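Local structure of maternal effect protein oskar (Drosophila melanogaster, 5CD9) at residues D17-I22 with R75-R80; M36-M41 with G94-M99; R58-G63 with Q187-K192. The protein probably binds RNA, with 3'-UTR sequences as likely targets, through this C-terminal domain, which is related in sequence to the SGNH hydrolases. One frame throughout, in Å; residues are numbered along the deposited sequence.

Contact 1. Residues D17-I22 with R75-R80. With SO4 (sulfate ion), chain F.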
loop_
_atom_site.group_PDB
_atom_site.type_symbol
_atom_site.label_atom_id
_atom_site.label_comp_id
_atom_site.label_asym_id
_atom_site.label_seq_id
_atom_site.Cartn_x
_atom_site.Cartn_y
_atom_site.Cartn_z
ATOM N N ASP A 17 -15.664 15.391 -5.316
ATOM C CA ASP A 17 -16.484 14.314 -5.873
ATOM C C ASP A 17 -15.746 13.474 -6.919
ATOM O O ASP A 17 -16.170 12.359 -7.239
ATOM C CB ASP A 17 -17.775 14.870 -6.483
ATOM C CG ASP A 17 -17.556 15.480 -7.861
ATOM O OD1 ASP A 17 -16.627 16.306 -8.017
ATOM O OD2 ASP A 17 -18.312 15.127 -8.793
ATOM N N SER A 18 -14.646 14.004 -7.446
ATOM C CA SER A 18 -13.844 13.272 -8.425
ATOM C C SER A 18 -13.181 12.051 -7.796
ATOM O O SER A 18 -12.746 11.149 -8.503
ATOM C CB SER A 18 -12.780 14.176 -9.049
ATOM O OG SER A 18 -13.359 15.362 -9.566
ATOM N N LEU A 19 -13.113 12.033 -6.468
ATOM C CA LEU A 19 -12.504 10.933 -5.728
ATOM C C LEU A 19 -13.444 9.726 -5.654
ATOM O O LEU A 19 -13.010 8.599 -5.421
ATOM C CB LEU A 19 -12.121 11.393 -4.317
ATOM C CG LEU A 19 -11.195 12.615 -4.215
ATOM C CD1 LEU A 19 -11.084 13.102 -2.773
ATOM C CD2 LEU A 19 -9.809 12.333 -4.797
ATOM N N LEU A 20 -14.732 9.974 -5.864
ATOM C CA LEU A 20 -15.732 8.919 -5.844
ATOM C C LEU A 20 -15.538 7.878 -6.943
ATOM O O LEU A 20 -15.967 6.732 -6.795
ATOM C CB LEU A 20 -17.135 9.518 -5.933
ATOM C CG LEU A 20 -17.776 9.846 -4.584
ATOM C CD1 LEU A 20 -18.898 10.853 -4.756
ATOM C CD2 LEU A 20 -18.294 8.567 -3.946
ATOM N N THR A 21 -14.907 8.268 -8.045
ATOM C CA THR A 21 -14.714 7.337 -9.149
ATOM C C THR A 21 -13.251 7.237 -9.529
ATOM O O THR A 21 -12.520 8.224 -9.502
ATOM C CB THR A 21 -15.526 7.719 -10.420
ATOM O OG1 THR A 21 -14.900 8.825 -11.074
ATOM C CG2 THR A 21 -16.964 8.077 -10.078
ATOM N N ILE A 22 -12.827 6.030 -9.880
ATOM C CA ILE A 22 -11.489 5.824 -10.399
ATOM C C ILE A 22 -11.619 5.190 -11.770
ATOM O O ILE A 22 -12.678 4.681 -12.133
ATOM C CB ILE A 22 -10.626 4.955 -9.465
ATOM C CG1 ILE A 22 -11.243 3.561 -9.303
ATOM C CG2 ILE A 22 -10.470 5.629 -8.104
ATOM C CD1 ILE A 22 -10.419 2.644 -8.407
ATOM N N ARG A 75 -9.378 2.961 5.118
ATOM C CA ARG A 75 -10.755 2.724 5.535
ATOM C C ARG A 75 -11.647 3.904 5.151
ATOM O O ARG A 75 -12.760 3.715 4.655
ATOM C CB ARG A 75 -10.830 2.450 7.036
ATOM C CG ARG A 75 -10.141 1.153 7.455
ATOM C CD ARG A 75 -10.061 1.042 8.967
ATOM N NE ARG A 75 -11.382 1.100 9.592
ATOM C CZ ARG A 75 -11.583 1.333 10.886
ATOM N NH1 ARG A 75 -10.550 1.539 11.692
ATOM N NH2 ARG A 75 -12.817 1.362 11.375
ATOM N N ASN A 76 -11.145 5.121 5.353
ATOM C CA ASN A 76 -11.903 6.318 4.989
ATOM C C ASN A 76 -12.002 6.513 3.483
ATOM O O ASN A 76 -13.062 6.866 2.965
ATOM C CB ASN A 76 -11.326 7.566 5.661
ATOM C CG ASN A 76 -11.544 7.564 7.159
ATOM O OD1 ASN A 76 -12.524 6.997 7.651
ATOM N ND2 ASN A 76 -10.632 8.188 7.896
ATOM N N ARG A 77 -10.899 6.270 2.783
ATOM C CA ARG A 77 -10.865 6.421 1.333
ATOM C C ARG A 77 -11.924 5.558 0.637
ATOM O O ARG A 77 -12.610 6.024 -0.276
ATOM C CB ARG A 77 -9.467 6.100 0.800
ATOM C CG ARG A 77 -9.302 6.277 -0.705
ATOM C CD ARG A 77 -9.345 7.750 -1.103
ATOM N NE ARG A 77 -9.265 7.937 -2.551
ATOM C CZ ARG A 77 -10.323 7.973 -3.363
ATOM N NH1 ARG A 77 -11.547 7.831 -2.870
ATOM N NH2 ARG A 77 -10.161 8.150 -4.666
ATOM N N LEU A 78 -12.063 4.307 1.075
ATOM C CA LEU A 78 -13.015 3.379 0.463
ATOM C C LEU A 78 -14.475 3.780 0.663
ATOM O O LEU A 78 -15.337 3.448 -0.152
ATOM C CB LEU A 78 -12.782 1.950 0.963
ATOM C CG LEU A 78 -11.465 1.346 0.469
ATOM C CD1 LEU A 78 -11.190 0.006 1.125
ATOM C CD2 LEU A 78 -11.500 1.200 -1.046
ATOM N N LYS A 79 -14.752 4.499 1.742
ATOM C CA LYS A 79 -16.081 5.058 1.946
ATOM C C LYS A 79 -16.332 6.191 0.954
ATOM O O LYS A 79 -17.478 6.541 0.678
ATOM C CB LYS A 79 -16.229 5.581 3.374
ATOM C CG LYS A 79 -15.985 4.545 4.451
ATOM C CD LYS A 79 -16.063 5.174 5.840
ATOM C CE LYS A 79 -15.855 4.136 6.932
ATOM N NZ LYS A 79 -15.769 4.755 8.285
ATOM N N ARG A 80 -15.254 6.760 0.415
ATOM C CA ARG A 80 -15.368 7.878 -0.521
ATOM C C ARG A 80 -15.097 7.441 -1.956
ATOM O O ARG A 80 -14.686 8.247 -2.797
ATOM C CB ARG A 80 -14.437 9.030 -0.119
ATOM C CG ARG A 80 -14.747 9.596 1.258
ATOM C CD ARG A 80 -13.958 10.861 1.566
ATOM N NE ARG A 80 -14.503 11.541 2.741
ATOM C CZ ARG A 80 -13.983 12.635 3.288
ATOM N NH1 ARG A 80 -12.890 13.187 2.775
ATOM N NH2 ARG A 80 -14.557 13.177 4.354
HETATM S S SO4 F . -12.219 2.448 15.132
HETATM O O1 SO4 F . -12.145 1.586 16.310
HETATM O O2 SO4 F . -13.264 1.959 14.238
HETATM O O3 SO4 F . -12.538 3.818 15.523
HETATM O O4 SO4 F . -10.925 2.427 14.458
#

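Contact 2. Residues M36-M41 with G94-M99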
loop_
_atom_site.group_PDB
_atom_site.type_symbol
_atom_site.label_atom_id
_atom_site.label_comp_id
_atom_site.label_asym_id
_atom_site.label_seq_id
_atom_site.Cartn_x
_atom_site.Cartn_y
_atom_site.Cartn_z
HETATM N N MSE A 36 -4.350 -0.170 -4.281
HETATM C CA MSE A 36 -4.501 0.676 -3.112
HETATM C C MSE A 36 -3.246 0.610 -2.264
HETATM O O MSE A 36 -2.817 -0.463 -1.881
HETATM C CB MSE A 36 -5.717 0.268 -2.283
HETATM C CG MSE A 36 -5.863 1.078 -1.007
HETATM SE SE MSE A 36 -7.675 1.033 -0.253
HETATM C CE MSE A 36 -7.606 -0.733 0.576
ATOM N N GLY A 37 -2.661 1.767 -1.971
ATOM C CA GLY A 37 -1.469 1.803 -1.154
ATOM C C GLY A 37 -0.978 3.207 -0.876
ATOM O O GLY A 37 -1.679 4.189 -1.105
ATOM N N ASP A 38 0.242 3.293 -0.368
ATOM C CA ASP A 38 0.844 4.570 -0.034
ATOM C C ASP A 38 1.883 4.926 -1.097
ATOM O O ASP A 38 1.801 4.431 -2.223
ATOM C CB ASP A 38 1.458 4.498 1.366
ATOM C CG ASP A 38 2.331 3.279 1.550
ATOM O OD1 ASP A 38 3.140 2.986 0.638
ATOM O OD2 ASP A 38 2.195 2.604 2.596
ATOM N N ASP A 39 2.861 5.762 -0.745
ATOM C CA ASP A 39 3.877 6.195 -1.714
ATOM C C ASP A 39 4.605 5.057 -2.434
ATOM O O ASP A 39 4.998 5.207 -3.591
ATOM C CB ASP A 39 4.902 7.150 -1.081
ATOM C CG ASP A 39 4.390 8.570 -0.985
ATOM O OD1 ASP A 39 4.291 9.243 -2.038
ATOM O OD2 ASP A 39 4.083 9.012 0.141
ATOM N N PHE A 40 4.792 3.923 -1.767
ATOM C CA PHE A 40 5.516 2.825 -2.403
ATOM C C PHE A 40 4.777 2.293 -3.643
ATOM O O PHE A 40 5.340 2.273 -4.730
ATOM C CB PHE A 40 5.852 1.716 -1.402
ATOM C CG PHE A 40 6.780 2.157 -0.308
ATOM C CD1 PHE A 40 8.103 2.468 -0.587
ATOM C CD2 PHE A 40 6.330 2.271 1.001
ATOM C CE1 PHE A 40 8.962 2.890 0.420
ATOM C CE2 PHE A 40 7.184 2.684 2.010
ATOM C CZ PHE A 40 8.505 2.995 1.715
HETATM N N MSE A 41 3.520 1.894 -3.482
HETATM C CA MSE A 41 2.693 1.487 -4.618
HETATM C C MSE A 41 2.476 2.642 -5.606
HETATM O O MSE A 41 2.476 2.443 -6.823
HETATM C CB MSE A 41 1.336 0.967 -4.139
HETATM C CG MSE A 41 1.345 -0.468 -3.689
HETATM SE SE MSE A 41 2.054 -1.635 -5.088
HETATM C CE MSE A 41 3.465 -2.481 -4.059
ATOM N N GLY A 94 0.061 -0.159 5.407
ATOM C CA GLY A 94 0.608 -0.366 6.734
ATOM C C GLY A 94 1.980 0.249 6.968
ATOM O O GLY A 94 2.357 0.494 8.113
ATOM N N SER A 95 2.730 0.491 5.894
ATOM C CA SER A 95 4.054 1.089 6.014
ATOM C C SER A 95 4.001 2.452 6.696
ATOM O O SER A 95 4.858 2.776 7.517
ATOM C CB SER A 95 4.717 1.239 4.645
ATOM O OG SER A 95 4.989 -0.022 4.069
ATOM N N VAL A 96 2.987 3.244 6.362
ATOM C CA VAL A 96 2.862 4.573 6.942
ATOM C C VAL A 96 2.597 4.476 8.445
ATOM O O VAL A 96 3.204 5.201 9.240
ATOM C CB VAL A 96 1.778 5.407 6.244
ATOM C CG1 VAL A 96 1.638 6.767 6.927
ATOM C CG2 VAL A 96 2.126 5.591 4.762
ATOM N N ASP A 97 1.721 3.550 8.823
ATOM C CA ASP A 97 1.415 3.293 10.229
ATOM C C ASP A 97 2.669 2.915 11.007
ATOM O O ASP A 97 2.878 3.376 12.129
ATOM C CB ASP A 97 0.378 2.167 10.371
ATOM C CG ASP A 97 -0.999 2.553 9.841
ATOM O OD1 ASP A 97 -1.238 2.406 8.624
ATOM O OD2 ASP A 97 -1.852 2.989 10.644
ATOM N N ILE A 98 3.504 2.076 10.406
ATOM C CA ILE A 98 4.738 1.656 11.057
ATOM C C ILE A 98 5.758 2.793 11.131
ATOM O O ILE A 98 6.380 3.012 12.168
ATOM C CB ILE A 98 5.332 0.411 10.384
ATOM C CG1 ILE A 98 4.474 -0.813 10.736
ATOM C CG2 ILE A 98 6.786 0.196 10.816
ATOM C CD1 ILE A 98 4.946 -2.090 10.112
HETATM N N MSE A 99 5.905 3.533 10.039
HETATM C CA MSE A 99 6.807 4.692 10.027
HETATM C C MSE A 99 6.397 5.776 11.013
HETATM O O MSE A 99 7.253 6.456 11.574
HETATM C CB MSE A 99 6.916 5.281 8.622
HETATM C CG MSE A 99 7.550 4.323 7.647
HETATM SE SE MSE A 99 7.254 4.814 5.786
HETATM C CE MSE A 99 8.933 5.747 5.524
HETATM O O HOH W 1 0.507 2.571 4.711
HETATM O O HOH W 2 2.526 0.041 2.771
#

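Contact 3. Residues R58-G63 with Q187-K192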
loop_
_atom_site.group_PDB
_atom_site.type_symbol
_atom_site.label_atom_id
_atom_site.label_comp_id
_atom_site.label_asym_id
_atom_site.label_seq_id
_atom_site.Cartn_x
_atom_site.Cartn_y
_atom_site.Cartn_z
ATOM N N ARG A 58 -3.481 18.304 -3.159
ATOM C CA ARG A 58 -2.121 18.710 -2.821
ATOM C C ARG A 58 -1.271 17.515 -2.390
ATOM O O ARG A 58 -0.063 17.497 -2.596
ATOM C CB ARG A 58 -2.113 19.816 -1.760
ATOM C CG ARG A 58 -3.007 19.563 -0.568
ATOM C CD ARG A 58 -3.191 20.830 0.274
ATOM N NE ARG A 58 -4.081 20.577 1.399
ATOM C CZ ARG A 58 -5.399 20.729 1.355
ATOM N NH1 ARG A 58 -6.135 20.458 2.424
ATOM N NH2 ARG A 58 -5.981 21.156 0.246
ATOM N N VAL A 59 -1.908 16.516 -1.796
ATOM C CA VAL A 59 -1.207 15.283 -1.472
ATOM C C VAL A 59 -1.205 14.416 -2.729
ATOM O O VAL A 59 -2.236 14.269 -3.378
ATOM C CB VAL A 59 -1.864 14.571 -0.291
ATOM C CG1 VAL A 59 -1.271 13.176 -0.103
ATOM C CG2 VAL A 59 -1.688 15.407 0.968
ATOM N N LEU A 60 -0.039 13.894 -3.103
ATOM C CA LEU A 60 0.081 13.093 -4.318
ATOM C C LEU A 60 -0.772 11.835 -4.226
ATOM O O LEU A 60 -0.786 11.166 -3.197
ATOM C CB LEU A 60 1.529 12.671 -4.551
ATOM C CG LEU A 60 2.465 13.509 -5.414
ATOM C CD1 LEU A 60 3.641 12.635 -5.795
ATOM C CD2 LEU A 60 1.767 14.068 -6.659
ATOM N N GLN A 61 -1.475 11.513 -5.307
ATOM C CA GLN A 61 -2.296 10.314 -5.337
ATOM C C GLN A 61 -2.720 9.963 -6.754
ATOM O O GLN A 61 -2.707 10.805 -7.648
ATOM C CB GLN A 61 -3.527 10.470 -4.436
ATOM C CG GLN A 61 -4.400 11.671 -4.757
ATOM C CD GLN A 61 -5.305 12.049 -3.595
ATOM O OE1 GLN A 61 -6.447 11.604 -3.515
ATOM N NE2 GLN A 61 -4.789 12.867 -2.683
ATOM N N SER A 62 -3.090 8.704 -6.938
ATOM C CA SER A 62 -3.578 8.198 -8.209
ATOM C C SER A 62 -4.497 7.054 -7.847
ATOM O O SER A 62 -4.046 6.045 -7.314
ATOM C CB SER A 62 -2.418 7.691 -9.067
ATOM O OG SER A 62 -2.868 7.256 -10.339
ATOM N N GLY A 63 -5.788 7.224 -8.105
ATOM C CA GLY A 63 -6.773 6.260 -7.659
ATOM C C GLY A 63 -6.750 6.069 -6.151
ATOM O O GLY A 63 -6.841 7.034 -5.390
ATOM N N GLN A 187 11.725 13.150 0.323
ATOM C CA GLN A 187 10.569 13.749 0.960
ATOM C C GLN A 187 9.316 13.338 0.188
ATOM O O GLN A 187 9.338 13.275 -1.042
ATOM C CB GLN A 187 10.704 15.273 0.913
ATOM C CG GLN A 187 9.421 16.011 1.246
ATOM C CD GLN A 187 9.239 16.186 2.736
ATOM O OE1 GLN A 187 10.103 16.750 3.411
ATOM N NE2 GLN A 187 8.113 15.702 3.263
ATOM N N VAL A 188 8.225 13.062 0.899
ATOM C CA VAL A 188 6.939 12.840 0.240
ATOM C C VAL A 188 5.915 13.860 0.741
ATOM O O VAL A 188 6.153 14.539 1.736
ATOM C CB VAL A 188 6.411 11.399 0.462
ATOM C CG1 VAL A 188 7.425 10.374 -0.050
ATOM C CG2 VAL A 188 6.101 11.168 1.936
ATOM N N THR A 189 4.777 13.958 0.059
ATOM C CA THR A 189 3.767 14.975 0.372
ATOM C C THR A 189 2.864 14.647 1.564
ATOM O O THR A 189 2.365 15.546 2.241
ATOM C CB THR A 189 2.838 15.208 -0.827
ATOM O OG1 THR A 189 2.210 13.968 -1.186
ATOM C CG2 THR A 189 3.621 15.751 -2.020
ATOM N N GLY A 190 2.625 13.363 1.797
ATOM C CA GLY A 190 1.642 12.955 2.783
ATOM C C GLY A 190 2.164 12.625 4.169
ATOM O O GLY A 190 1.374 12.383 5.077
ATOM N N SER A 191 3.480 12.614 4.346
ATOM C CA SER A 191 4.063 12.314 5.650
ATOM C C SER A 191 5.454 12.936 5.787
ATOM O O SER A 191 6.098 13.251 4.795
ATOM C CB SER A 191 4.129 10.800 5.866
ATOM O OG SER A 191 4.298 10.484 7.237
ATOM N N LYS A 192 5.919 13.097 7.020
ATOM C CA LYS A 192 7.196 13.761 7.248
ATOM C C LYS A 192 8.399 12.822 7.277
ATOM O O LYS A 192 9.541 13.273 7.203
ATOM C CB LYS A 192 7.148 14.588 8.532
ATOM C CG LYS A 192 7.048 13.767 9.806
ATOM C CD LYS A 192 6.926 14.689 11.012
ATOM C CE LYS A 192 6.745 13.906 12.300
ATOM N NZ LYS A 192 6.304 14.794 13.415
#

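Contact 1. Residues D17-I22 with R75-R80
The carbonyl oxygen of Leu19 is held end-on by both terminal nitrogens of Arg77, a forked grip through which the loop ahead of the first strand is fastened to helix 71-79 of this SGNH-hydrolase-like fold. Arg77 NH2 lies 3.0 Å from Leu19 O, in the carbonyl plane and on a lone pair. The second prong, Arg77 NH1 to Leu19 O at 3.0 Å, comes from well above that plane, although the oxygen itself stays close to the plane of the guanidinium. Both bonds are bent, as expected when two donors of one group share a single acceptor. The long arm reaches across because it leaves the helix with CG anti to the backbone N (chi1 -178°) and then bends at chi2. Leu19 CB covers one face of the guanidinium, 3.8 Å from Arg77 NH2. The same group makes a weak bond from NH1 to Arg80 O, and its positive charge probably eases the meeting of two acceptors, Leu19 O and Arg80 O, only 3.1 Å apart. A leucine in place of Arg77 would probably leave these two carbonyl oxygens facing each other without a shared donor and loosen the loop from the helix. Two residues earlier, Arg75 clasps a sulfate, probably from the crystallisation liquor, with NH1 and NH2, and its NH2 also forms a salt bridge with Glu117. Where the CA atoms of the two segments come nearest, at Leu20 and Arg80, Leu20 CA directs its hydrogen at Arg80 O, 3.3 Å away, with an angle of 150° at the hydrogen.

Contact 2. Residues M36-M41 with G94-M99
Asp38, at the turn between strand 33-37 and helix 39-48, meets Ser95 and Val96 at the start of helix 95-99, and Phe40, in the first turn of helix 39-48, adds its ring against Ser95. The carboxylate of Asp38 serves both sides of this buried junction. Its CG lies between the backbone N and the carbonyl carbon (chi1 49°). Asp38 is the N-cap of helix 39-48, and its OD1 turns back to accept from Phe40 N at 3.1 Å on its anti lone pair, while OD2 looks across to the other helix. Water 1 donates to Asp38 OD2 at 2.7 Å and accepts from Gly94 N and Val96 N. A second water spans Asp38 OD2 and Ser95 N, and through these bridges the amides at one helix start are satisfied by the residue that caps another. Carbon packing closes the junction: Asp38 CB meets Val96 CG2 at 3.6 Å, the two side chains sliding past each other in opposite directions. Ser95 CB approaches Asp38 OD2 to 3.5 Å. It also lies 3.9 Å from Phe40 CE2, at the edge of the ring. Beside it at that edge is the selenium of Met99, a selenomethionine, 4.3 Å from Phe40 CE2; the ring also meets Tyr195 and Trp198. The juxtaposition of Gly37-Asp38-Asp39 with Gly94-Ser95-Val96-Asp97 recalls the Gly-Asp-Ser and Gly-x-Asn-Asp blocks of SGNH hydrolases, with Asp39 and Val96 probably standing where the catalytic serine and the oxyanion-hole asparagine would be.

Contact 3. Residues R58-G63 with Q187-K192
Thr189 leans from the loop preceding helix 200-212 onto the backbone of Val59 and Leu60, and nearly every atom of its side chain finds something there. CB comes first, 3.9 Å from Leu60 N and slightly farther from Val59 CA. At CB the chain forks. The methyl CG2 lies anti to the carbonyl carbon and faces Arg58 O at 4.1 Å, a loose contact. The hydroxyl takes the position between the backbone N and the carbonyl carbon (chi1 58°), which aims OG1 at Leu60 N. That amide donates to Thr189 OG1 at 3.0 Å, and the bond is nearly straight, at 166°. Two carbons flank the oxygen: Val59 CG1 lies 3.7 Å from Thr189 OG1, and Leu60 CB is equally near. One residue on, Gly190 CA rests against Val59 CG1 at 4.1 Å. The Val59-Leu60 segment is braced from its own side, because Gln61 NE2 donates to Val59 O at 3.0 Å from above the carbonyl plane. Ser67, just past strand 64-66, bonds Gly190 N through its OG and meets Thr189 OG1 in a weak bond. The loop is thus held against residues 58-60, just ahead of strand 61-62, at the protein surface, with little area buried. The one hydrogen bond between the two segments ends on a side-chain hydroxyl, so this attachment probably relies on the hydroxyl of Thr189 and its rotation more than on broad apolar burial.

How the contacts relate
Followed from the N terminus, the chain opens three loops before closing any. Residues 17-22, 36-41 and 58-63 come first. Contact 1 closes when 75-80 returns to the leading loop, contact 2 when 94-99 meets the turn and helix start that follow strand 33-37, and contact 3 only after a long excursion, at 187-192. Every pair therefore crosses and none nests. Contact 1 ties the N-terminal loop to helix 71-79, contact 2 joins two helix starts beside the sheet, and contact 3 adds the late loop beside strand 61-62. Leu78 packs on Met36 and Asp39 on Val188, so the buried contact 2 adjoins both surface contacts, which meet each other where Leu19 packs on Gln61.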